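Local structure of 16S rRNA (adenine(1408)-N(1))-methyltransferase (Catenulispora acidiphila, 4X1O) at residues A[46-51]-A[70-75]. The protein probably methylates N1 of adenine 1408 in 16S ribosomal RNA with S-adenosyl-L-methionine as methyl donor, a modification linked to aminoglycoside resistance. Sequence-based numbering, arbitrary orientation.
Sequences SAERIL and PEWLVV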
ATOM      1  N   SER A  46      -7.431 -19.432   4.639  1.00 23.19           N
ATOM      2  CA  SER A  46      -6.921 -20.247   3.537  1.00 22.75           C
ATOM      3  C   SER A  46      -5.622 -19.731   2.938  1.00 21.97           C
ATOM      4  O   SER A  46      -4.974 -20.444   2.170  1.00 21.14           O
ATOM      5  CB  SER A  46      -7.975 -20.332   2.429  1.00 25.70           C
ATOM      6  OG  SER A  46      -8.089 -19.082   1.764  1.00 29.39           O
ATOM      7  N   ALA A  47      -5.238 -18.498   3.292  1.00 19.45           N
ATOM      8  CA  ALA A  47      -4.095 -17.842   2.669  1.00 17.22           C
ATOM      9  C   ALA A  47      -2.771 -18.216   3.321  1.00 19.99           C
ATOM     10  O   ALA A  47      -2.697 -18.393   4.533  1.00 23.46           O
ATOM     11  CB  ALA A  47      -4.265 -16.328   2.712  1.00 19.33           C
ATOM     12  N   GLU A  48      -1.721 -18.293   2.513  1.00 20.23           N
ATOM     13  CA  GLU A  48      -0.362 -18.503   3.026  1.00 17.70           C
ATOM     14  C   GLU A  48       0.172 -17.208   3.621  1.00 23.22           C
ATOM     15  O   GLU A  48       0.939 -17.205   4.579  1.00 25.01           O
ATOM     16  CB  GLU A  48       0.566 -18.979   1.910  1.00 28.76           C
ATOM     17  CG  GLU A  48       1.835 -19.666   2.393  1.00 42.29           C
ATOM     18  CD  GLU A  48       3.028 -18.736   2.454  1.00 56.13           C
ATOM     19  OE1 GLU A  48       3.095 -17.801   1.628  1.00 60.26           O
ATOM     20  OE2 GLU A  48       3.903 -18.946   3.324  1.00 62.98           O
ATOM     21  N   ARG A  49      -0.256 -16.102   3.039  1.00 19.68           N
ATOM     22  CA  ARG A  49       0.183 -14.776   3.464  1.00 17.14           C
ATOM     23  C   ARG A  49      -0.923 -13.811   3.129  1.00 19.11           C
ATOM     24  O   ARG A  49      -1.589 -13.985   2.103  1.00 18.59           O
ATOM     25  CB  ARG A  49       1.476 -14.383   2.745  1.00 20.32           C
ATOM     26  CG  ARG A  49       2.222 -13.201   3.351  1.00 29.26           C
ATOM     27  CD  ARG A  49       3.593 -13.045   2.665  1.00 32.31           C
ATOM     28  NE  ARG A  49       4.421 -11.995   3.258  1.00 37.32           N
ATOM     29  CZ  ARG A  49       5.073 -12.118   4.409  1.00 35.12           C
ATOM     30  NH1 ARG A  49       4.980 -13.245   5.103  1.00 34.12           N
ATOM     31  NH2 ARG A  49       5.809 -11.113   4.880  1.00 32.30           N
ATOM     32  N   ILE A  50      -1.139 -12.816   3.982  1.00 15.95           N
ATOM     33  CA  ILE A  50      -2.088 -11.760   3.687  1.00 14.85           C
ATOM     34  C   ILE A  50      -1.318 -10.469   3.506  1.00 20.53           C
ATOM     35  O   ILE A  50      -0.620 -10.019   4.418  1.00 17.76           O
ATOM     36  CB  ILE A  50      -3.120 -11.591   4.788  1.00 15.84           C
ATOM     37  CG1 ILE A  50      -3.922 -12.897   4.913  1.00 19.02           C
ATOM     38  CG2 ILE A  50      -4.036 -10.393   4.489  1.00 17.39           C
ATOM     39  CD1 ILE A  50      -4.618 -13.074   6.205  1.00 31.44           C
ATOM     40  N   LEU A  51      -1.436  -9.894   2.319  1.00 13.87           N
ATOM     41  CA  LEU A  51      -0.724  -8.674   1.980  1.00 16.06           C
ATOM     42  C   LEU A  51      -1.709  -7.542   1.874  1.00 17.29           C
ATOM     43  O   LEU A  51      -2.716  -7.657   1.169  1.00 18.65           O
ATOM     44  CB  LEU A  51       0.026  -8.847   0.661  1.00 19.52           C
ATOM     45  CG  LEU A  51       0.697  -7.625   0.041  1.00 23.97           C
ATOM     46  CD1 LEU A  51       1.836  -7.147   0.915  1.00 28.02           C
ATOM     47  CD2 LEU A  51       1.195  -7.966  -1.354  1.00 28.47           C
ATOM     48  N   PRO A  70      -0.946 -16.755  -6.129  1.00 18.12           N
ATOM     49  CA  PRO A  70      -2.326 -17.160  -5.854  1.00 17.02           C
ATOM     50  C   PRO A  70      -2.553 -17.654  -4.429  1.00 16.22           C
ATOM     51  O   PRO A  70      -3.700 -17.716  -3.962  1.00 19.72           O
ATOM     52  CB  PRO A  70      -2.567 -18.299  -6.873  1.00 16.34           C
ATOM     53  CG  PRO A  70      -1.207 -18.776  -7.230  1.00 19.58           C
ATOM     54  CD  PRO A  70      -0.343 -17.555  -7.207  1.00 22.49           C
ATOM     55  N   GLU A  71      -1.476 -17.968  -3.723  1.00 17.61           N
ATOM     56  CA  GLU A  71      -1.611 -18.375  -2.332  1.00 15.85           C
ATOM     57  C   GLU A  71      -1.664 -17.167  -1.376  1.00 18.06           C
ATOM     58  O   GLU A  71      -1.947 -17.327  -0.182  1.00 19.78           O
ATOM     59  CB  GLU A  71      -0.457 -19.304  -1.955  1.00 17.34           C
ATOM     60  CG  GLU A  71       0.885 -18.604  -1.778  1.00 24.22           C
ATOM     61  CD  GLU A  71       1.657 -18.351  -3.071  1.00 30.19           C
ATOM     62  OE1 GLU A  71       1.077 -18.401  -4.171  1.00 26.88           O
ATOM     63  OE2 GLU A  71       2.878 -18.101  -2.976  1.00 44.99           O
ATOM     64  N   TRP A  72      -1.376 -15.976  -1.889  1.00 16.40           N
ATOM     65  CA  TRP A  72      -1.491 -14.756  -1.074  1.00 17.49           C
ATOM     66  C   TRP A  72      -2.885 -14.169  -1.177  1.00 20.29           C
ATOM     67  O   TRP A  72      -3.456 -14.119  -2.263  1.00 17.39           O
ATOM     68  CB  TRP A  72      -0.508 -13.658  -1.499  1.00 18.17           C
ATOM     69  CG  TRP A  72       0.941 -13.960  -1.303  1.00 21.84           C
ATOM     70  CD1 TRP A  72       1.488 -15.086  -0.770  1.00 26.00           C
ATOM     71  CD2 TRP A  72       2.034 -13.101  -1.653  1.00 23.98           C
ATOM     72  NE1 TRP A  72       2.865 -14.984  -0.770  1.00 24.91           N
ATOM     73  CE2 TRP A  72       3.220 -13.774  -1.312  1.00 27.62           C
ATOM     74  CE3 TRP A  72       2.118 -11.828  -2.228  1.00 32.30           C
ATOM     75  CZ2 TRP A  72       4.484 -13.211  -1.517  1.00 27.59           C
ATOM     76  CZ3 TRP A  72       3.376 -11.270  -2.438  1.00 28.52           C
ATOM     77  CH2 TRP A  72       4.537 -11.968  -2.085  1.00 26.87           C
ATOM     78  N   LEU A  73      -3.416 -13.696  -0.055  1.00 12.64           N
ATOM     79  CA  LEU A  73      -4.610 -12.865  -0.102  1.00 12.85           C
ATOM     80  C   LEU A  73      -4.122 -11.420  -0.219  1.00 20.53           C
ATOM     81  O   LEU A  73      -3.443 -10.926   0.672  1.00 18.01           O
ATOM     82  CB  LEU A  73      -5.462 -13.070   1.144  1.00 17.02           C
ATOM     83  CG  LEU A  73      -6.822 -12.360   1.148  1.00 20.99           C
ATOM     84  CD1 LEU A  73      -7.706 -12.869   0.016  1.00 26.65           C
ATOM     85  CD2 LEU A  73      -7.507 -12.574   2.494  1.00 20.58           C
ATOM     86  N   VAL A  74      -4.418 -10.774  -1.341  1.00 14.86           N
ATOM     87  CA  VAL A  74      -3.893  -9.450  -1.623  1.00 16.42           C
ATOM     88  C   VAL A  74      -5.029  -8.470  -1.436  1.00 19.20           C
ATOM     89  O   VAL A  74      -6.017  -8.524  -2.153  1.00 17.18           O
ATOM     90  CB  VAL A  74      -3.323  -9.355  -3.051  1.00 15.95           C
ATOM     91  CG1 VAL A  74      -2.866  -7.918  -3.353  1.00 16.28           C
ATOM     92  CG2 VAL A  74      -2.182 -10.352  -3.230  1.00 17.12           C
ATOM     93  N   VAL A  75      -4.895  -7.587  -0.459  1.00 15.73           N
ATOM     94  CA  VAL A  75      -5.975  -6.673  -0.111  1.00 13.89           C
ATOM     95  C   VAL A  75      -5.555  -5.264  -0.447  1.00 24.04           C
ATOM     96  O   VAL A  75      -4.640  -4.748   0.170  1.00 20.54           O
ATOM     97  CB  VAL A  75      -6.313  -6.750   1.390  1.00 14.57           C
ATOM     98  CG1 VAL A  75      -7.516  -5.889   1.717  1.00 20.50           C
ATOM     99  CG2 VAL A  75      -6.549  -8.205   1.775  1.00 19.00           C
TER
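One face of the W72 indole carries the aliphatic part of R49. Its CB lies 4.0 Å from the centroid of the five-membered ring and 28° off the ring normal, a CH-pi contact, and CD follows above the same face, displaced toward the rim. With CG anti to the backbone N (chi1 -165°) and the chain extended as far as NE, R49 runs beside the ring, while its NE makes a salt bridge with E123 of the strand on the other side of 49-54. At the indole edge, near the ring plane, E48 OE1 stands 3.7 Å from W72 NE1, a proximity too long to count as a hydrogen bond. L51 approaches the six-membered ring obliquely, its CD2 4.1 Å from W72 CE3, while H69 stacks on the indole from outside the two segments.

The backbones behind this cluster run parallel, their strand axes 14° apart. L51 bonds twice to strand 72-75, bracketing V74 as parallel pairing does: its N donates to L73 O (2.8 Å), and its O accepts from V75 N (2.7 Å) in a nearly straight bond. L73 N in turn donates to R49 O, and E48 N to E71 O adds a further bond toward the N-terminal ends of the segments. R49 N is buried here without a hydrogen-bond partner.

The other sheet face bears I50 and L73. L73 CB touches A47 CB at 3.8 Å and also lies against I50 CG1; helix 37-46 covers this side, whereas L51 and V74 pack on helix 60-68. In this protein T61 and D78, beyond these segments, bind S-adenosyl-L-methionine, which is absent from this chain. This sandwiching of adjacent parallel strands, joined through helix 60-68 in a beta-alpha-beta crossover, is characteristic of the Rossmann-like class I methyltransferase fold.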